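Local coordinates for microtubule-associated protein 1A/1B, light chain 3 (Trypanosoma brucei brucei, PDB 3W1Y) that probably serves in autophagy as an Atg8-family ubiquitin-like protein, thought to become attached to phosphatidylethanolamine and so to the autophagosomal membrane, at residues 7-11 with 36-40; 33-37 with 112-116. All blocks are in the same frame, centred on the assembly; numbering follows the deposited sequence.

Contact 1. Residues 7-11 with 36-40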
ATOM      1  N   HIS A   7       8.361 -18.071 -15.451  1.00 50.50           N
ATOM      2  CA  HIS A   7       8.503 -16.818 -14.660  1.00 49.52           C
ATOM      3  C   HIS A   7       7.342 -15.809 -14.878  1.00 46.69           C
ATOM      4  O   HIS A   7       6.258 -15.937 -14.300  1.00 47.67           O
ATOM      5  CB  HIS A   7       9.881 -16.183 -14.940  1.00 50.58           C
ATOM      6  CG  HIS A   7      10.548 -16.700 -16.182  1.00 56.00           C
ATOM      7  ND1 HIS A   7      11.527 -17.677 -16.153  1.00 61.65           N
ATOM      8  CD2 HIS A   7      10.370 -16.388 -17.490  1.00 59.56           C
ATOM      9  CE1 HIS A   7      11.928 -17.937 -17.387  1.00 63.36           C
ATOM     10  NE2 HIS A   7      11.241 -17.168 -18.220  1.00 62.73           N
ATOM     11  N   TYR A   8       7.591 -14.799 -15.703  1.00 42.75           N
ATOM     12  CA  TYR A   8       6.612 -13.796 -16.048  1.00 37.91           C
ATOM     13  C   TYR A   8       6.151 -13.999 -17.474  1.00 36.28           C
ATOM     14  O   TYR A   8       6.946 -14.354 -18.363  1.00 35.68           O
ATOM     15  CB  TYR A   8       7.231 -12.404 -15.879  1.00 36.47           C
ATOM     16  CG  TYR A   8       7.347 -12.013 -14.427  1.00 35.22           C
ATOM     17  CD1 TYR A   8       8.419 -12.459 -13.633  1.00 34.29           C
ATOM     18  CD2 TYR A   8       6.367 -11.215 -13.833  1.00 33.58           C
ATOM     19  CE1 TYR A   8       8.507 -12.111 -12.287  1.00 33.34           C
ATOM     20  CE2 TYR A   8       6.448 -10.870 -12.496  1.00 33.32           C
ATOM     21  CZ  TYR A   8       7.511 -11.324 -11.733  1.00 34.27           C
ATOM     22  OH  TYR A   8       7.564 -10.947 -10.408  1.00 35.59           O
ATOM     23  N   ARG A   9       4.865 -13.756 -17.686  1.00 34.04           N
ATOM     24  CA  ARG A   9       4.267 -13.840 -19.006  1.00 33.75           C
ATOM     25  C   ARG A   9       5.007 -13.036 -20.077  1.00 32.03           C
ATOM     26  O   ARG A   9       5.257 -13.541 -21.164  1.00 33.40           O
ATOM     27  CB  ARG A   9       2.809 -13.425 -18.940  1.00 33.95           C
ATOM     28  CG  ARG A   9       2.088 -13.738 -20.216  1.00 37.48           C
ATOM     29  CD  ARG A   9       0.587 -13.889 -20.016  1.00 40.68           C
ATOM     30  NE  ARG A   9       0.005 -14.120 -21.328  1.00 41.16           N
ATOM     31  CZ  ARG A   9      -0.102 -13.185 -22.261  1.00 40.27           C
ATOM     32  NH1 ARG A   9       0.293 -11.948 -21.992  1.00 39.61           N
ATOM     33  NH2 ARG A   9      -0.612 -13.491 -23.451  1.00 41.98           N
ATOM     34  N   TYR A  10       5.385 -11.805 -19.745  1.00 29.60           N
ATOM     35  CA  TYR A  10       6.196 -10.940 -20.622  1.00 28.19           C
ATOM     36  C   TYR A  10       7.506 -11.556 -21.135  1.00 27.99           C
ATOM     37  O   TYR A  10       7.905 -11.288 -22.254  1.00 27.75           O
ATOM     38  CB  TYR A  10       6.505  -9.626 -19.917  1.00 26.32           C
ATOM     39  CG  TYR A  10       6.737  -8.466 -20.835  1.00 24.51           C
ATOM     40  CD1 TYR A  10       5.674  -7.835 -21.476  1.00 25.49           C
ATOM     41  CD2 TYR A  10       8.003  -7.955 -21.017  1.00 25.37           C
ATOM     42  CE1 TYR A  10       5.880  -6.744 -22.321  1.00 23.39           C
ATOM     43  CE2 TYR A  10       8.224  -6.868 -21.836  1.00 25.13           C
ATOM     44  CZ  TYR A  10       7.157  -6.280 -22.482  1.00 24.92           C
ATOM     45  OH  TYR A  10       7.384  -5.217 -23.272  1.00 26.30           O
ATOM     46  N   GLN A  11       8.167 -12.371 -20.318  1.00 27.82           N
ATOM     47  CA  GLN A  11       9.388 -13.038 -20.754  1.00 28.66           C
ATOM     48  C   GLN A  11       9.150 -14.223 -21.692  1.00 29.31           C
ATOM     49  O   GLN A  11      10.022 -14.561 -22.478  1.00 29.21           O
ATOM     50  CB  GLN A  11      10.240 -13.473 -19.550  1.00 29.37           C
ATOM     51  CG  GLN A  11      10.810 -12.329 -18.750  1.00 29.45           C
ATOM     52  CD  GLN A  11      11.323 -12.776 -17.379  1.00 35.85           C
ATOM     53  OE1 GLN A  11      10.641 -13.500 -16.646  1.00 39.39           O
ATOM     54  NE2 GLN A  11      12.515 -12.332 -17.026  1.00 36.43           N
ATOM     55  N   ILE A  36      10.095  -0.834 -15.061  1.00 23.11           N
ATOM     56  CA  ILE A  36       9.399  -1.754 -14.213  1.00 22.88           C
ATOM     57  C   ILE A  36       8.309  -2.457 -15.025  1.00 23.44           C
ATOM     58  O   ILE A  36       7.541  -1.820 -15.749  1.00 22.17           O
ATOM     59  CB  ILE A  36       8.770  -1.013 -13.012  1.00 23.08           C
ATOM     60  CG1 ILE A  36       9.841  -0.229 -12.250  1.00 22.27           C
ATOM     61  CG2 ILE A  36       7.987  -1.984 -12.077  1.00 23.33           C
ATOM     62  CD1 ILE A  36       9.271   0.760 -11.206  1.00 22.04           C
ATOM     63  N   LEU A  37       8.269  -3.784 -14.914  1.00 23.65           N
ATOM     64  CA  LEU A  37       7.243  -4.566 -15.582  1.00 24.15           C
ATOM     65  C   LEU A  37       6.408  -5.226 -14.487  1.00 25.04           C
ATOM     66  O   LEU A  37       6.951  -6.012 -13.720  1.00 24.28           O
ATOM     67  CB  LEU A  37       7.924  -5.596 -16.511  1.00 24.58           C
ATOM     68  CG  LEU A  37       7.122  -6.415 -17.537  1.00 22.82           C
ATOM     69  CD1 LEU A  37       6.135  -7.329 -16.819  1.00 20.57           C
ATOM     70  CD2 LEU A  37       6.421  -5.517 -18.517  1.00 19.85           C
ATOM     71  N   CYS A  38       5.124  -4.851 -14.359  1.00 26.33           N
ATOM     72  CA  CYS A  38       4.223  -5.468 -13.354  1.00 28.43           C
ATOM     73  C   CYS A  38       3.198  -6.361 -13.970  1.00 28.33           C
ATOM     74  O   CYS A  38       2.569  -5.980 -14.948  1.00 29.01           O
ATOM     75  CB  CYS A  38       3.442  -4.450 -12.504  1.00 28.86           C
ATOM     76  SG  CYS A  38       4.372  -3.109 -12.081  1.00 36.48           S
ATOM     77  N   GLU A  39       3.042  -7.540 -13.379  1.00 28.88           N
ATOM     78  CA  GLU A  39       2.031  -8.498 -13.767  1.00 30.35           C
ATOM     79  C   GLU A  39       1.313  -8.989 -12.520  1.00 31.33           C
ATOM     80  O   GLU A  39       1.907  -9.020 -11.442  1.00 29.94           O
ATOM     81  CB  GLU A  39       2.637  -9.702 -14.489  1.00 30.58           C
ATOM     82  CG  GLU A  39       3.259  -9.360 -15.833  1.00 31.12           C
ATOM     83  CD  GLU A  39       3.783 -10.595 -16.555  1.00 31.13           C
ATOM     84  OE1 GLU A  39       3.807 -11.704 -15.994  1.00 34.16           O
ATOM     85  OE2 GLU A  39       4.196 -10.460 -17.696  1.00 33.38           O
ATOM     86  N   PRO A  40       0.045  -9.398 -12.676  1.00 32.61           N
ATOM     87  CA  PRO A  40      -0.696  -9.948 -11.537  1.00 34.89           C
ATOM     88  C   PRO A  40       0.004 -11.177 -10.932  1.00 37.22           C
ATOM     89  O   PRO A  40       0.669 -11.939 -11.637  1.00 36.56           O
ATOM     90  CB  PRO A  40      -2.061 -10.327 -12.117  1.00 34.54           C
ATOM     91  CG  PRO A  40      -2.142  -9.679 -13.445  1.00 35.53           C
ATOM     92  CD  PRO A  40      -0.732  -9.406 -13.927  1.00 32.89           C
TER

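Contact 2. Residues 33-37 with 112-116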
ATOM      1  N   HIS A  33      16.202   6.588 -14.365  1.00 28.24           N
ATOM      2  CA  HIS A  33      14.901   5.988 -14.189  1.00 27.69           C
ATOM      3  C   HIS A  33      14.963   4.462 -14.243  1.00 26.92           C
ATOM      4  O   HIS A  33      15.828   3.871 -14.872  1.00 26.73           O
ATOM      5  CB  HIS A  33      13.862   6.558 -15.176  1.00 27.73           C
ATOM      6  CG  HIS A  33      13.533   8.011 -14.933  1.00 27.69           C
ATOM      7  ND1 HIS A  33      12.250   8.464 -14.703  1.00 28.01           N
ATOM      8  CD2 HIS A  33      14.331   9.098 -14.852  1.00 28.02           C
ATOM      9  CE1 HIS A  33      12.276   9.769 -14.500  1.00 28.76           C
ATOM     10  NE2 HIS A  33      13.529  10.177 -14.579  1.00 29.23           N
ATOM     11  N   ILE A  34      14.010   3.843 -13.562  1.00 26.74           N
ATOM     12  CA  ILE A  34      13.941   2.401 -13.409  1.00 25.48           C
ATOM     13  C   ILE A  34      12.779   1.899 -14.264  1.00 24.93           C
ATOM     14  O   ILE A  34      11.636   2.313 -14.064  1.00 23.96           O
ATOM     15  CB  ILE A  34      13.727   2.040 -11.905  1.00 25.90           C
ATOM     16  CG1 ILE A  34      14.782   2.749 -11.008  1.00 25.24           C
ATOM     17  CG2 ILE A  34      13.628   0.486 -11.691  1.00 25.33           C
ATOM     18  CD1 ILE A  34      16.303   2.408 -11.342  1.00 23.43           C
ATOM     19  N   PRO A  35      13.073   1.021 -15.246  1.00 25.38           N
ATOM     20  CA  PRO A  35      11.985   0.358 -15.989  1.00 24.57           C
ATOM     21  C   PRO A  35      11.415  -0.837 -15.225  1.00 23.95           C
ATOM     22  O   PRO A  35      12.147  -1.734 -14.814  1.00 24.32           O
ATOM     23  CB  PRO A  35      12.640  -0.061 -17.304  1.00 25.17           C
ATOM     24  CG  PRO A  35      14.132  -0.166 -16.980  1.00 26.19           C
ATOM     25  CD  PRO A  35      14.419   0.674 -15.756  1.00 25.23           C
ATOM     26  N   ILE A  36      10.095  -0.834 -15.061  1.00 23.11           N
ATOM     27  CA  ILE A  36       9.399  -1.754 -14.213  1.00 22.88           C
ATOM     28  C   ILE A  36       8.309  -2.457 -15.025  1.00 23.44           C
ATOM     29  O   ILE A  36       7.541  -1.820 -15.749  1.00 22.17           O
ATOM     30  CB  ILE A  36       8.770  -1.013 -13.012  1.00 23.08           C
ATOM     31  CG1 ILE A  36       9.841  -0.229 -12.250  1.00 22.27           C
ATOM     32  CG2 ILE A  36       7.987  -1.984 -12.077  1.00 23.33           C
ATOM     33  CD1 ILE A  36       9.271   0.760 -11.206  1.00 22.04           C
ATOM     34  N   LEU A  37       8.269  -3.784 -14.914  1.00 23.65           N
ATOM     35  CA  LEU A  37       7.243  -4.566 -15.582  1.00 24.15           C
ATOM     36  C   LEU A  37       6.408  -5.226 -14.487  1.00 25.04           C
ATOM     37  O   LEU A  37       6.951  -6.012 -13.720  1.00 24.28           O
ATOM     38  CB  LEU A  37       7.924  -5.596 -16.511  1.00 24.58           C
ATOM     39  CG  LEU A  37       7.122  -6.415 -17.537  1.00 22.82           C
ATOM     40  CD1 LEU A  37       6.135  -7.329 -16.819  1.00 20.57           C
ATOM     41  CD2 LEU A  37       6.421  -5.517 -18.517  1.00 19.85           C
ATOM     42  N   LEU A 112      13.426   2.607  -5.368  1.00 31.73           N
ATOM     43  CA  LEU A 112      13.424   1.775  -6.583  1.00 30.87           C
ATOM     44  C   LEU A 112      14.829   1.511  -7.121  1.00 30.42           C
ATOM     45  O   LEU A 112      15.129   0.390  -7.530  1.00 30.37           O
ATOM     46  CB  LEU A 112      12.565   2.421  -7.681  1.00 30.24           C
ATOM     47  CG  LEU A 112      11.125   2.704  -7.263  1.00 33.31           C
ATOM     48  CD1 LEU A 112      10.236   3.249  -8.396  1.00 32.97           C
ATOM     49  CD2 LEU A 112      10.511   1.446  -6.645  1.00 33.50           C
ATOM     50  N   GLY A 113      15.683   2.536  -7.131  1.00 30.09           N
ATOM     51  CA  GLY A 113      17.076   2.374  -7.577  1.00 30.14           C
ATOM     52  C   GLY A 113      17.868   1.378  -6.746  1.00 30.59           C
ATOM     53  O   GLY A 113      18.680   0.632  -7.275  1.00 30.68           O
ATOM     54  N   ASP A 114      17.625   1.331  -5.437  1.00 31.46           N
ATOM     55  CA  ASP A 114      18.313   0.338  -4.604  1.00 31.87           C
ATOM     56  C   ASP A 114      17.783  -1.060  -4.887  1.00 31.38           C
ATOM     57  O   ASP A 114      18.545  -2.011  -4.930  1.00 32.05           O
ATOM     58  CB  ASP A 114      18.224   0.684  -3.112  1.00 32.59           C
ATOM     59  CG  ASP A 114      19.047   1.929  -2.751  1.00 35.47           C
ATOM     60  OD1 ASP A 114      20.184   2.076  -3.267  1.00 37.24           O
ATOM     61  OD2 ASP A 114      18.563   2.750  -1.941  1.00 38.37           O
ATOM     62  N   ILE A 115      16.481  -1.181  -5.110  1.00 30.11           N
ATOM     63  CA  ILE A 115      15.880  -2.492  -5.405  1.00 30.19           C
ATOM     64  C   ILE A 115      16.343  -2.966  -6.776  1.00 29.92           C
ATOM     65  O   ILE A 115      16.677  -4.140  -6.969  1.00 30.09           O
ATOM     66  CB  ILE A 115      14.329  -2.407  -5.344  1.00 29.91           C
ATOM     67  CG1 ILE A 115      13.896  -1.985  -3.921  1.00 30.51           C
ATOM     68  CG2 ILE A 115      13.679  -3.717  -5.791  1.00 28.85           C
ATOM     69  CD1 ILE A 115      12.438  -1.639  -3.807  1.00 30.27           C
ATOM     70  N   TYR A 116      16.362  -2.030  -7.717  1.00 29.78           N
ATOM     71  CA  TYR A 116      16.835  -2.279  -9.069  1.00 30.90           C
ATOM     72  C   TYR A 116      18.257  -2.855  -9.117  1.00 31.74           C
ATOM     73  O   TYR A 116      18.479  -3.906  -9.728  1.00 31.87           O
ATOM     74  CB  TYR A 116      16.753  -0.988  -9.861  1.00 30.77           C
ATOM     75  CG  TYR A 116      17.062  -1.134 -11.311  1.00 32.60           C
ATOM     76  CD1 TYR A 116      16.189  -1.808 -12.155  1.00 31.89           C
ATOM     77  CD2 TYR A 116      18.220  -0.569 -11.858  1.00 33.80           C
ATOM     78  CE1 TYR A 116      16.453  -1.926 -13.516  1.00 32.94           C
ATOM     79  CE2 TYR A 116      18.494  -0.674 -13.220  1.00 35.54           C
ATOM     80  CZ  TYR A 116      17.605  -1.367 -14.046  1.00 34.40           C
ATOM     81  OH  TYR A 116      17.862  -1.489 -15.400  1.00 34.91           O
TER

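Contact 1. Residues 7-11 with 36-40
Glu39 reaches from its strand to the first turn of helix 9-13 and takes a backbone N-H on each carboxylate oxygen. Tyr10 N gives the shorter and straighter bond, 2.7 Å to Glu39 OE2 (157°). Arg9 N lies 2.9 Å from Glu39 OE1 but meets it at a more bent 134°. Both oxygens use their syn lone pairs, so the two bonds fix the rotation of the carboxylate, and these N-H groups of the first turn, which have no earlier turn to bind, are satisfied by a buried acid. The helix end probably stabilises the negative charge. Extended beyond CG, Glu39 reaches the helix end with its full length. The Tyr8 ring lies beside the acid, CD2 3.4 Å from Glu39 OE1 at the ring edge, with ring and carboxylate planes 57° apart. Packing is close at Leu37, whose CD2 makes a CH-pi contact over the centre of the Tyr10 ring, 3.7 Å from its centroid. The looser side belongs to partly exposed Arg9: its CB brushes the carboxylate, but the guanidinium leads away to a salt bridge with Glu64. Tyr8 OH bonds to Ser129 and Tyr10 OH to Glu22. The contact thus fastens the N-terminal helical extension characteristic of Atg8 proteins to strand 33-40 of the ubiquitin-like sheet, between helix 59-66 beside Arg9 and strand 126-133 beside Tyr8.

Contact 2. Residues 33-37 with 112-116
Ile34 meets the start of helix 112-119 with three of its carbons. Its CG2 lies 3.5 Å from Tyr116 CD1, and its CD1 is 3.6 Å from Tyr116 CD2, so the two branches of the isoleucine span the CB end of the ring while the side chains run past one another in opposite directions. The same Ile34 CD1 comes to 3.8 Å from the helix backbone at Gly113 CA. Ile34 CG1 touches Leu112 CB at 4.0 Å. Farther out on the tyrosine, Pro35 CD lies 4.0 Å from Tyr116 CE1; Ile36 CD1 meets Leu112 CD1 at 3.9 Å, the two side chains crossing at about a right angle. No hydrogen bond joins the segments. What positions the ring is partly its torsion, which sets CG opposite the backbone N (chi1 -173°) and carries the ring toward the strand, and partly the hydroxyl, which bonds to Gly124 O. Phe81 of helix 78-88 packs on both Ile36 and Leu112. This is helix-on-sheet packing in the hydrophobic core of the ubiquitin-like (beta-grasp) fold of the Atg8 family. The axes of segments 33-37 and 112-116 approach to 8.8 Å, at 63°, and the helix covers the sheet face together with helix 78-88; strands 68-73 and 126-133 flank strand 33-40, Leu72 touching Leu112 and Leu126 touching Tyr116.

Both contacts are buried and draw on strand 33-40, with centres 14 Å apart. Alternation along the strand largely divides the work: Leu37 and Glu39 serve the N-terminal helix in contact 1, whereas Ile34 and Ile36 serve helix 112-119 in contact 2, where Pro35 also reaches Tyr116; this inner strand is thus covered on both faces. Their chemistry differs accordingly. Contact 2 is wholly apolar and belongs to the hydrophobic core of the ubiquitin-like fold; contact 1 combines an apolar part with a buried carboxylate bonded to helix N-H groups, and grades toward solvent at Arg9. Each buries 266 Å², yet one attaches the Atg8-type N-terminal extension and the other packs a helix of the ubiquitin-like fold on its sheet.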